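Local coordinates for protein lipase (Rhizopus chinensis, PDB 6A0W) that probably hydrolyses the ester bonds of fats and oils, as a fungal class 3 lipase with an alpha/beta-hydrolase fold, at residues Lys148-Val153 / Leu179-Asp184; Lys229-Pro234 / Leu285-Ile290; Ala51-Cys56 / Thr63-Lys68; Leu44-Gly49 / Leu71-Asp76. All blocks are in the same frame, centred on the assembly; numbering follows the deposited sequence.

Interaction 1: residues Lys148-Val153 / Leu179-Asp184; sequences KDYFPV and LLAGMD
Tyr-150 and Phe-151 reach from helix 137-160 across to Ala-181 and Asp-184 of helix 173-188. The axes of the two helical segments stay 11.7 Å apart at an angle of 44°, so the gap is spanned by long aromatic side chains and not by backbone packing. The tight spot is at the phenol: OH of Tyr-150 lies 3.3 Å from CB of Ala-181 and 3.4 Å from its CA, with the ring carbon CZ just behind. The small alanine lets the hydroxyl come down onto the helix surface, where Tyr-143, two turns earlier on the same helix as Tyr-150, hydrogen-bonds to it. The same hydroxyl lies in the plane of the neighbouring Phe-151 ring, at its edge. Phe-151 makes a looser contact, CD1 standing 4.0 Å from OD2 of Asp-184, and its ring is turned 39° from the carboxylate plane. With CG anti to the backbone N (chi1 -159°), the Asp-184 carboxylate brings OD2 toward Phe-151. This buried group is met by two partners: OD2 is hydrogen-bonded to the Tyr-143 hydroxyl, which thus bridges the two helices, and OD1 forms a salt bridge with Arg-188, which probably steadies its negative charge. Arg-188 also makes a cation-pi contact with Phe-151. On the solvent side, Lys-148 and Pro-152 are exposed and add nothing to the contact. The two helices belong to consecutive beta-alpha-beta crossovers linking the parallel strands 102-108, 165-171 and 197-202, an arrangement characteristic of the alpha/beta-hydrolase fold.

Interaction 2: residues Lys229-Pro234 / Leu285-Ile290; sequences KRDIVP and LTYFGI. With SO4 (sulfate ion), chain C.
Asp-231 and Tyr-287 meet between a loop that enters a short 3-10 segment at Val-233 and a strand end that folds into a type I' turn from Tyr-287 to Ile-290; the closest CA atoms, those of Asp-231 and Leu-285, are 8.3 Å apart. In the turn, Phe-288 and Gly-289 both have positive phi, and their N-H groups point to a sulfate ion, probably from the crystallisation liquor: N of Gly-289 lies 2.8 Å from its O1. NE2 of His-228 is a third donor to it.

Across the segments, Tyr-287 OH gives a short 2.5 Å hydrogen bond to OD2 of Asp-231, on the anti lone pair. The phenol oxygen is itself hydrogen-bonded to N of His-228. The carboxylate stands 72° from the ring plane, with OD2 at the ring edge. OD2 also accepts from ND1 of His-284, consistent with a Ser-172, His-284, Asp-231 triad, Asp-231 probably the acid. OD1 closes an Asx turn with N of Val-233 (2.9 Å, 173°), the N-H arriving 56° out of the carboxylate plane. Tyr-287 rests on Thr-226 of strand 223-228, Phe-288 and Ile-290 lean on helix 38-53, and Leu-285 touches Phe-113 of helix 113-118.

Interaction 3: residues Ala51-Cys56 / Thr63-Lys68; sequences AATAYC and TKWDCK
Thr-53 stands at about a right angle to Trp-65, its hydroxyl and methyl both near the far end of the indole. OG1 of Thr-53 comes to 3.4 Å from CH2 of Trp-65, and CG2 of Thr-53 to 3.7 Å from that same ring carbon. The hydroxyl sits between the backbone N and the carbonyl carbon (chi1 62°), from where it hydrogen-bonds to O of Val-50 one turn back; the methyl is thereby turned to the sulfur of Cys-67, with CG2 to SG at 3.6 Å. At the other end of the indole, NE1 is held by O of Val-74.

This is a cystine-rich corner of the lipase, where a type I turn from Thr-53 to Cys-56 comes at the C-terminal part of helix 38-53 and Cys-67 occupies the N-cap position of helix 68-73. The sulfurs of Cys-56 and Cys-67 lie 3.8 Å apart without being bonded to each other: Cys-56 is joined to Cys-295, near the chain's C-terminus, and Cys-67 to Cys-70 in the first turn of its own helix. Two separate disulfides therefore pack side by side. The indole, reaching inward from a loop with exposed neighbours, also meets Phe-93 of strand 90-97, its plane turned about 65° from that ring.

Interaction 4: residues Leu44-Gly49 / Leu71-Asp76; sequences LTNYAG and LKYVPD
A close helix-helix contact brings Tyr-73, at the end of helix 68-73, onto the flank of helix 38-53 at Thr-45, Asn-46 and Gly-49. The CA atoms of Asn-46 and Tyr-73 are only 5.9 Å apart. The Tyr-73 ring reaches across helix 38-53, between Gly-49 and Asn-46, its OH ending at Thr-45. CD2 of Tyr-73 lies 3.8 Å from CA of Gly-49, met obliquely, where the absence of a side chain lets the ring come so near; a CB there would run into it. Its other side meets Asn-46: CG of the amide is 3.6 Å from CD1 of Tyr-73, and the amide plane is turned 70° from the ring, with OD1 in the ring plane at its edge. One face looks toward O of Thr-45, offset to the rim, a carbonyl that already accepts from N of Gly-49 (2.9 Å) within the helix. CG of Lys-72 lies 3.9 Å above the opposite face of the Tyr-73 ring, over its centre. Farther out, CG2 of Thr-45 touches the phenol oxygen of Tyr-73 at 3.7 Å, while OG1 of Thr-45 turns back to O of Ile-41. No hydrogen bond links the segments; van der Waals contacts carry the pairing. Tyr-47 packs helix 38-53 against strand 165-171. The result is a helix-helix contact made close by a glycine, the short helix 68-73 laid against helix 38-53, the first helix of this alpha/beta-hydrolase chain.

Interactions 1 and 2 lie on opposite sides of the chain's centre, about 25 Å apart between centres, and both are buried and rich in tyrosine hydroxyl chemistry: one between crossover helices, the other at the probable active site. Interactions 3 and 4 share helix 38-53 and rely mainly on shape, with packed cystines and an indole in the first and a partly exposed tyrosine on glycine in the second. They are coupled through the indole N-H of interaction 3, which probably bonds to the backbone of segment 71-76. Interaction 2 touches both, Ile-290 reaching Ala-52 as well as Tyr-73, so helix 38-53 connects these three; interaction 1 touches none of them.

Interaction 1: residues Lys148-Val153 / Leu179-Asp184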
# COMPACT_ATOMS: atom_id res chain seq x y z
N LYS A 148 -8.21 13.77 9.80
CA LYS A 148 -8.32 14.62 11.00
C LYS A 148 -7.55 13.99 12.12
O LYS A 148 -7.07 14.68 13.01
CB LYS A 148 -9.79 14.70 11.44
CG LYS A 148 -10.67 15.31 10.37
CD LYS A 148 -12.14 14.97 10.57
CE LYS A 148 -13.03 15.92 9.80
NZ LYS A 148 -14.44 15.48 9.90
N ASP A 149 -7.52 12.66 12.15
CA ASP A 149 -6.87 11.96 13.25
C ASP A 149 -5.35 11.99 13.09
O ASP A 149 -4.62 12.02 14.08
CB ASP A 149 -7.34 10.49 13.29
CG ASP A 149 -8.84 10.37 13.40
OD1 ASP A 149 -9.39 11.22 14.11
OD2 ASP A 149 -9.44 9.43 12.79
N TYR A 150 -4.84 11.76 11.88
CA TYR A 150 -3.38 11.53 11.78
C TYR A 150 -2.53 12.75 11.40
O TYR A 150 -1.37 12.81 11.78
CB TYR A 150 -3.06 10.34 10.85
CG TYR A 150 -2.81 10.73 9.45
CD1 TYR A 150 -1.55 11.11 9.03
CD2 TYR A 150 -3.84 10.83 8.55
CE1 TYR A 150 -1.34 11.58 7.76
CE2 TYR A 150 -3.62 11.28 7.26
CZ TYR A 150 -2.37 11.66 6.87
OH TYR A 150 -2.16 12.17 5.59
N PHE A 151 -3.05 13.62 10.53
CA PHE A 151 -2.28 14.71 9.96
C PHE A 151 -1.63 15.61 11.01
O PHE A 151 -0.41 15.83 10.95
CB PHE A 151 -3.15 15.53 9.01
CG PHE A 151 -2.36 16.40 8.06
CD1 PHE A 151 -1.92 15.90 6.86
CD2 PHE A 151 -2.03 17.70 8.40
CE1 PHE A 151 -1.10 16.63 6.05
CE2 PHE A 151 -1.21 18.45 7.59
CZ PHE A 151 -0.75 17.92 6.40
N PRO A 152 -2.39 16.04 12.05
CA PRO A 152 -1.77 16.94 13.06
C PRO A 152 -0.65 16.26 13.79
O PRO A 152 0.31 16.90 14.18
CB PRO A 152 -2.90 17.24 14.06
CG PRO A 152 -4.14 16.63 13.47
CD PRO A 152 -3.87 16.07 12.12
N VAL A 153 -0.81 14.96 14.02
CA VAL A 153 0.18 14.18 14.74
C VAL A 153 1.47 14.04 13.93
O VAL A 153 2.55 14.16 14.49
CB VAL A 153 -0.36 12.79 15.08
CG1 VAL A 153 0.65 12.01 15.91
CG2 VAL A 153 -1.67 12.93 15.86
N LEU A 179 -1.24 6.03 -0.11
CA LEU A 179 -0.92 6.86 -1.27
C LEU A 179 -1.64 8.22 -1.13
O LEU A 179 -1.03 9.27 -1.29
CB LEU A 179 -1.45 6.17 -2.52
CG LEU A 179 -1.30 6.96 -3.80
CD1 LEU A 179 0.16 7.31 -4.02
CD2 LEU A 179 -1.84 6.17 -4.98
N LEU A 180 -2.89 8.19 -0.67
CA LEU A 180 -3.65 9.43 -0.48
C LEU A 180 -3.06 10.28 0.64
O LEU A 180 -2.80 11.48 0.45
CB LEU A 180 -5.13 9.13 -0.24
CG LEU A 180 -5.91 8.52 -1.42
CD1 LEU A 180 -7.32 8.07 -1.01
CD2 LEU A 180 -6.01 9.49 -2.58
N ALA A 181 -2.58 9.61 1.67
CA ALA A 181 -1.90 10.32 2.73
C ALA A 181 -0.62 10.94 2.21
O ALA A 181 -0.23 12.05 2.62
CB ALA A 181 -1.60 9.41 3.91
N GLY A 182 0.15 10.16 1.45
CA GLY A 182 1.43 10.66 0.97
C GLY A 182 1.24 11.90 0.08
O GLY A 182 1.98 12.86 0.20
N MET A 183 0.26 11.87 -0.81
CA MET A 183 -0.07 13.04 -1.63
C MET A 183 -0.56 14.28 -0.83
O MET A 183 -0.02 15.39 -1.00
CB MET A 183 -1.08 12.64 -2.69
CG MET A 183 -0.56 11.64 -3.72
SD MET A 183 0.88 12.26 -4.59
CE MET A 183 2.18 11.50 -3.62
N ASP A 184 -1.29 14.03 0.25
CA ASP A 184 -1.76 15.12 1.15
C ASP A 184 -0.62 15.73 1.94
O ASP A 184 -0.46 16.95 2.05
CB ASP A 184 -2.85 14.55 2.10
CG ASP A 184 -3.77 15.63 2.72
OD1 ASP A 184 -3.80 16.75 2.21
OD2 ASP A 184 -4.41 15.37 3.75

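Interaction 2: residues Lys229-Pro234 / Leu285-Ile290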
# COMPACT_ATOMS: atom_id res chain seq x y z
N LYS A 229 3.10 -12.37 -6.31
CA LYS A 229 2.71 -13.34 -7.32
C LYS A 229 1.42 -12.99 -8.03
O LYS A 229 1.39 -12.03 -8.81
CB LYS A 229 2.66 -14.72 -6.67
CG LYS A 229 4.00 -15.18 -6.11
CD LYS A 229 3.95 -16.57 -5.50
CE LYS A 229 5.18 -16.78 -4.67
NZ LYS A 229 5.23 -18.13 -4.09
N ARG A 230 0.36 -13.78 -7.80
CA ARG A 230 -0.89 -13.65 -8.56
C ARG A 230 -1.99 -12.87 -7.80
O ARG A 230 -3.16 -12.95 -8.16
CB ARG A 230 -1.46 -15.05 -8.89
CG ARG A 230 -0.60 -15.91 -9.79
CD ARG A 230 -1.16 -17.32 -9.92
NE ARG A 230 -0.28 -18.21 -10.68
CZ ARG A 230 -0.20 -18.21 -12.01
NH1 ARG A 230 -0.88 -17.34 -12.73
NH2 ARG A 230 0.60 -19.07 -12.62
N ASP A 231 -1.61 -12.14 -6.76
CA ASP A 231 -2.56 -11.33 -5.95
C ASP A 231 -3.50 -10.55 -6.84
O ASP A 231 -3.06 -9.77 -7.70
CB ASP A 231 -1.74 -10.40 -5.03
CG ASP A 231 -2.60 -9.49 -4.18
OD1 ASP A 231 -3.83 -9.63 -4.24
OD2 ASP A 231 -2.01 -8.70 -3.39
N ILE A 232 -4.80 -10.81 -6.70
CA ILE A 232 -5.80 -10.10 -7.51
C ILE A 232 -5.87 -8.60 -7.26
O ILE A 232 -6.25 -7.82 -8.15
CB ILE A 232 -7.19 -10.71 -7.31
CG1 ILE A 232 -8.16 -10.19 -8.36
CG2 ILE A 232 -7.72 -10.51 -5.90
CD1 ILE A 232 -9.43 -10.99 -8.38
N VAL A 233 -5.55 -8.17 -6.06
CA VAL A 233 -6.01 -6.84 -5.65
C VAL A 233 -5.38 -5.69 -6.48
O VAL A 233 -6.03 -4.65 -6.73
CB VAL A 233 -5.87 -6.61 -4.12
CG1 VAL A 233 -6.37 -5.21 -3.77
CG2 VAL A 233 -6.74 -7.60 -3.34
N PRO A 234 -4.10 -5.85 -6.87
CA PRO A 234 -3.51 -4.78 -7.67
C PRO A 234 -4.06 -4.67 -9.08
O PRO A 234 -3.61 -3.83 -9.87
CB PRO A 234 -2.01 -5.13 -7.69
CG PRO A 234 -1.80 -5.81 -6.36
CD PRO A 234 -3.06 -6.60 -6.11
N LEU A 285 -2.52 -12.45 0.76
CA LEU A 285 -2.44 -12.64 2.21
C LEU A 285 -1.06 -12.86 2.79
O LEU A 285 -0.91 -12.86 4.01
CB LEU A 285 -3.38 -13.76 2.67
CG LEU A 285 -4.85 -13.65 2.22
CD1 LEU A 285 -5.68 -14.77 2.85
CD2 LEU A 285 -5.46 -12.28 2.56
N THR A 286 -0.06 -12.99 1.91
CA THR A 286 1.32 -13.22 2.34
C THR A 286 2.28 -12.45 1.44
O THR A 286 2.15 -12.49 0.22
CB THR A 286 1.67 -14.74 2.26
OG1 THR A 286 0.59 -15.49 2.83
CG2 THR A 286 2.93 -15.04 3.08
N TYR A 287 3.13 -11.64 2.05
CA TYR A 287 4.14 -10.86 1.35
C TYR A 287 5.45 -11.10 2.09
O TYR A 287 5.56 -10.79 3.28
CB TYR A 287 3.78 -9.35 1.35
CG TYR A 287 2.88 -8.98 0.17
CD1 TYR A 287 1.53 -9.29 0.18
CD2 TYR A 287 3.36 -8.29 -0.92
CE1 TYR A 287 0.71 -8.98 -0.90
CE2 TYR A 287 2.56 -7.98 -2.03
CZ TYR A 287 1.24 -8.31 -2.01
OH TYR A 287 0.46 -8.14 -3.13
N PHE A 288 6.42 -11.65 1.36
CA PHE A 288 7.75 -11.97 1.87
C PHE A 288 7.70 -12.91 3.07
O PHE A 288 8.35 -12.66 4.07
CB PHE A 288 8.50 -10.68 2.28
CG PHE A 288 8.65 -9.68 1.18
CD1 PHE A 288 9.51 -9.92 0.11
CD2 PHE A 288 7.98 -8.45 1.24
CE1 PHE A 288 9.70 -8.98 -0.88
CE2 PHE A 288 8.18 -7.51 0.24
CZ PHE A 288 9.06 -7.75 -0.81
N GLY A 289 6.77 -13.85 3.02
CA GLY A 289 6.48 -14.73 4.16
C GLY A 289 5.71 -14.10 5.30
O GLY A 289 5.49 -14.74 6.30
N ILE A 290 5.40 -12.81 5.23
CA ILE A 290 4.66 -12.12 6.31
C ILE A 290 3.15 -12.17 6.05
O ILE A 290 2.68 -11.78 4.98
CB ILE A 290 5.05 -10.63 6.41
CG1 ILE A 290 6.54 -10.50 6.71
CG2 ILE A 290 4.25 -9.90 7.49
CD1 ILE A 290 7.10 -9.13 6.31
S SO4 C . 6.31 -15.09 -0.26
O1 SO4 C . 5.43 -15.11 0.90
O2 SO4 C . 5.78 -16.05 -1.26
O3 SO4 C . 7.67 -15.49 0.14
O4 SO4 C . 6.35 -13.72 -0.81

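Interaction 3: residues Ala51-Cys56 / Thr63-Lys68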
# COMPACT_ATOMS: atom_id res chain seq x y z
N ALA A 51 3.34 -2.64 7.78
CA ALA A 51 1.99 -2.67 7.32
C ALA A 51 1.17 -3.80 7.91
O ALA A 51 -0.02 -3.61 8.24
CB ALA A 51 1.96 -2.76 5.81
N ALA A 52 1.83 -4.94 8.12
CA ALA A 52 1.13 -6.10 8.69
C ALA A 52 0.67 -5.88 10.10
O ALA A 52 -0.29 -6.53 10.54
CB ALA A 52 2.03 -7.36 8.63
N THR A 53 1.38 -5.05 10.86
CA THR A 53 1.04 -4.84 12.25
C THR A 53 -0.31 -4.13 12.40
O THR A 53 -0.92 -4.18 13.45
CB THR A 53 2.09 -4.00 12.99
OG1 THR A 53 2.18 -2.69 12.40
CG2 THR A 53 3.46 -4.69 12.95
N ALA A 54 -0.80 -3.51 11.34
CA ALA A 54 -2.02 -2.75 11.47
C ALA A 54 -3.21 -3.65 11.71
O ALA A 54 -4.28 -3.18 12.14
CB ALA A 54 -2.25 -1.91 10.24
N TYR A 55 -3.07 -4.93 11.34
CA TYR A 55 -4.16 -5.88 11.52
C TYR A 55 -4.15 -6.49 12.89
O TYR A 55 -5.01 -7.32 13.19
CB TYR A 55 -4.11 -6.96 10.46
CG TYR A 55 -4.31 -6.47 9.06
CD1 TYR A 55 -5.60 -6.32 8.53
CD2 TYR A 55 -3.24 -6.21 8.23
CE1 TYR A 55 -5.81 -5.86 7.25
CE2 TYR A 55 -3.45 -5.83 6.89
CZ TYR A 55 -4.73 -5.64 6.42
OH TYR A 55 -4.93 -5.17 5.15
N CYS A 56 -3.14 -6.18 13.70
CA CYS A 56 -3.10 -6.66 15.06
C CYS A 56 -4.00 -5.80 15.99
O CYS A 56 -3.75 -4.61 16.18
CB CYS A 56 -1.65 -6.64 15.56
SG CYS A 56 -0.46 -7.57 14.57
N THR A 63 -3.34 -0.26 21.24
CA THR A 63 -2.38 0.81 21.48
C THR A 63 -1.15 0.34 22.19
O THR A 63 -0.55 1.09 22.97
CB THR A 63 -2.99 1.96 22.30
OG1 THR A 63 -4.25 2.32 21.72
CG2 THR A 63 -2.08 3.19 22.25
N LYS A 64 -0.71 -0.87 21.87
CA LYS A 64 0.57 -1.35 22.34
C LYS A 64 1.44 -1.74 21.14
O LYS A 64 0.91 -2.04 20.06
CB LYS A 64 0.36 -2.56 23.26
CG LYS A 64 -0.50 -2.27 24.51
CD LYS A 64 -0.43 -3.40 25.55
CE LYS A 64 -0.78 -4.78 24.99
NZ LYS A 64 -2.18 -4.83 24.48
N TRP A 65 2.75 -1.71 21.32
CA TRP A 65 3.67 -2.11 20.26
C TRP A 65 4.49 -3.30 20.75
O TRP A 65 5.68 -3.18 20.95
CB TRP A 65 4.57 -0.94 19.85
CG TRP A 65 5.36 -1.19 18.59
CD1 TRP A 65 6.72 -1.36 18.49
CD2 TRP A 65 4.85 -1.25 17.25
NE1 TRP A 65 7.08 -1.53 17.15
CE2 TRP A 65 5.94 -1.52 16.40
CE3 TRP A 65 3.59 -1.06 16.70
CZ2 TRP A 65 5.80 -1.60 15.04
CZ3 TRP A 65 3.45 -1.15 15.34
CH2 TRP A 65 4.52 -1.48 14.53
N ASP A 66 3.86 -4.47 20.86
CA ASP A 66 4.54 -5.68 21.37
C ASP A 66 4.22 -6.91 20.53
O ASP A 66 4.57 -8.01 20.90
CB ASP A 66 4.21 -5.93 22.86
CG ASP A 66 2.72 -6.02 23.14
OD1 ASP A 66 1.94 -6.35 22.22
OD2 ASP A 66 2.30 -5.69 24.26
N CYS A 67 3.65 -6.70 19.36
CA CYS A 67 3.22 -7.80 18.54
C CYS A 67 4.47 -8.42 17.96
O CYS A 67 5.55 -7.83 18.05
CB CYS A 67 2.21 -7.32 17.48
SG CYS A 67 2.87 -6.53 15.99
N LYS A 68 4.33 -9.59 17.36
CA LYS A 68 5.48 -10.27 16.79
C LYS A 68 6.18 -9.47 15.70
O LYS A 68 7.39 -9.23 15.79
CB LYS A 68 5.05 -11.64 16.26
CG LYS A 68 6.21 -12.51 15.76
CD LYS A 68 5.74 -13.76 15.02
CE LYS A 68 4.87 -14.67 15.88
NZ LYS A 68 5.24 -16.10 15.69

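Interaction 4: residues Leu44-Gly49 / Leu71-Asp76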
# COMPACT_ATOMS: atom_id res chain seq x y z
N LEU A 44 11.85 -3.48 1.31
CA LEU A 44 10.44 -3.70 1.00
C LEU A 44 9.82 -4.60 2.05
O LEU A 44 8.69 -4.38 2.51
CB LEU A 44 10.25 -4.31 -0.38
CG LEU A 44 10.84 -3.48 -1.51
CD1 LEU A 44 10.91 -4.35 -2.76
CD2 LEU A 44 9.97 -2.23 -1.73
N THR A 45 10.60 -5.58 2.50
CA THR A 45 10.12 -6.55 3.47
C THR A 45 9.82 -5.82 4.76
O THR A 45 8.86 -6.16 5.47
CB THR A 45 11.17 -7.68 3.70
OG1 THR A 45 11.33 -8.43 2.50
CG2 THR A 45 10.74 -8.62 4.77
N ASN A 46 10.73 -4.93 5.15
CA ASN A 46 10.63 -4.30 6.47
C ASN A 46 9.35 -3.41 6.59
O ASN A 46 8.59 -3.51 7.56
CB ASN A 46 11.92 -3.56 6.79
CG ASN A 46 13.05 -4.50 7.29
OD1 ASN A 46 13.69 -4.21 8.29
ND2 ASN A 46 13.23 -5.68 6.66
N TYR A 47 9.05 -2.67 5.53
CA TYR A 47 7.84 -1.86 5.45
C TYR A 47 6.57 -2.67 5.19
O TYR A 47 5.49 -2.26 5.65
CB TYR A 47 8.06 -0.76 4.39
CG TYR A 47 9.22 0.17 4.73
CD1 TYR A 47 9.49 0.53 6.06
CD2 TYR A 47 10.03 0.72 3.75
CE1 TYR A 47 10.53 1.36 6.39
CE2 TYR A 47 11.07 1.58 4.06
CZ TYR A 47 11.27 1.94 5.37
OH TYR A 47 12.34 2.69 5.72
N ALA A 48 6.69 -3.84 4.55
CA ALA A 48 5.60 -4.80 4.51
C ALA A 48 5.26 -5.33 5.90
O ALA A 48 4.09 -5.57 6.24
CB ALA A 48 5.91 -5.96 3.57
N GLY A 49 6.29 -5.52 6.69
CA GLY A 49 6.09 -5.97 8.04
C GLY A 49 5.36 -4.93 8.85
O GLY A 49 4.48 -5.29 9.64
N LEU A 71 8.00 -6.08 16.94
CA LEU A 71 9.31 -6.06 17.60
C LEU A 71 10.41 -6.56 16.68
O LEU A 71 11.52 -6.09 16.73
CB LEU A 71 9.30 -6.85 18.91
CG LEU A 71 8.34 -6.36 20.01
CD1 LEU A 71 8.54 -7.21 21.25
CD2 LEU A 71 8.51 -4.89 20.33
N LYS A 72 10.04 -7.41 15.74
CA LYS A 72 10.96 -7.80 14.71
C LYS A 72 11.38 -6.62 13.84
O LYS A 72 12.54 -6.52 13.52
CB LYS A 72 10.29 -8.82 13.82
CG LYS A 72 11.20 -9.37 12.73
CD LYS A 72 10.59 -10.62 12.14
CE LYS A 72 11.60 -11.29 11.24
NZ LYS A 72 11.15 -12.68 11.03
N TYR A 73 10.44 -5.83 13.30
CA TYR A 73 10.82 -4.82 12.31
C TYR A 73 11.08 -3.42 12.91
O TYR A 73 11.85 -2.64 12.37
CB TYR A 73 9.84 -4.79 11.13
CG TYR A 73 9.83 -6.08 10.33
CD1 TYR A 73 10.91 -6.42 9.50
CD2 TYR A 73 8.78 -7.01 10.45
CE1 TYR A 73 10.94 -7.62 8.81
CE2 TYR A 73 8.81 -8.23 9.77
CZ TYR A 73 9.90 -8.53 8.97
OH TYR A 73 9.96 -9.71 8.27
N VAL A 74 10.45 -3.09 14.02
CA VAL A 74 10.71 -1.82 14.68
C VAL A 74 10.82 -2.02 16.19
O VAL A 74 9.90 -1.68 16.94
CB VAL A 74 9.61 -0.77 14.43
CG1 VAL A 74 10.18 0.60 14.75
CG2 VAL A 74 9.11 -0.82 12.99
N PRO A 75 11.94 -2.63 16.62
CA PRO A 75 12.05 -3.05 18.01
C PRO A 75 11.95 -1.88 18.97
O PRO A 75 11.41 -2.05 20.05
CB PRO A 75 13.43 -3.72 18.09
CG PRO A 75 14.03 -3.63 16.72
CD PRO A 75 12.91 -3.33 15.76
N ASP A 76 12.43 -0.70 18.60
CA ASP A 76 12.36 0.44 19.50
C ASP A 76 11.14 1.32 19.20
O ASP A 76 11.03 2.44 19.71
CB ASP A 76 13.65 1.26 19.39
CG ASP A 76 13.64 2.22 18.19
OD1 ASP A 76 13.05 1.91 17.12
OD2 ASP A 76 14.26 3.29 18.32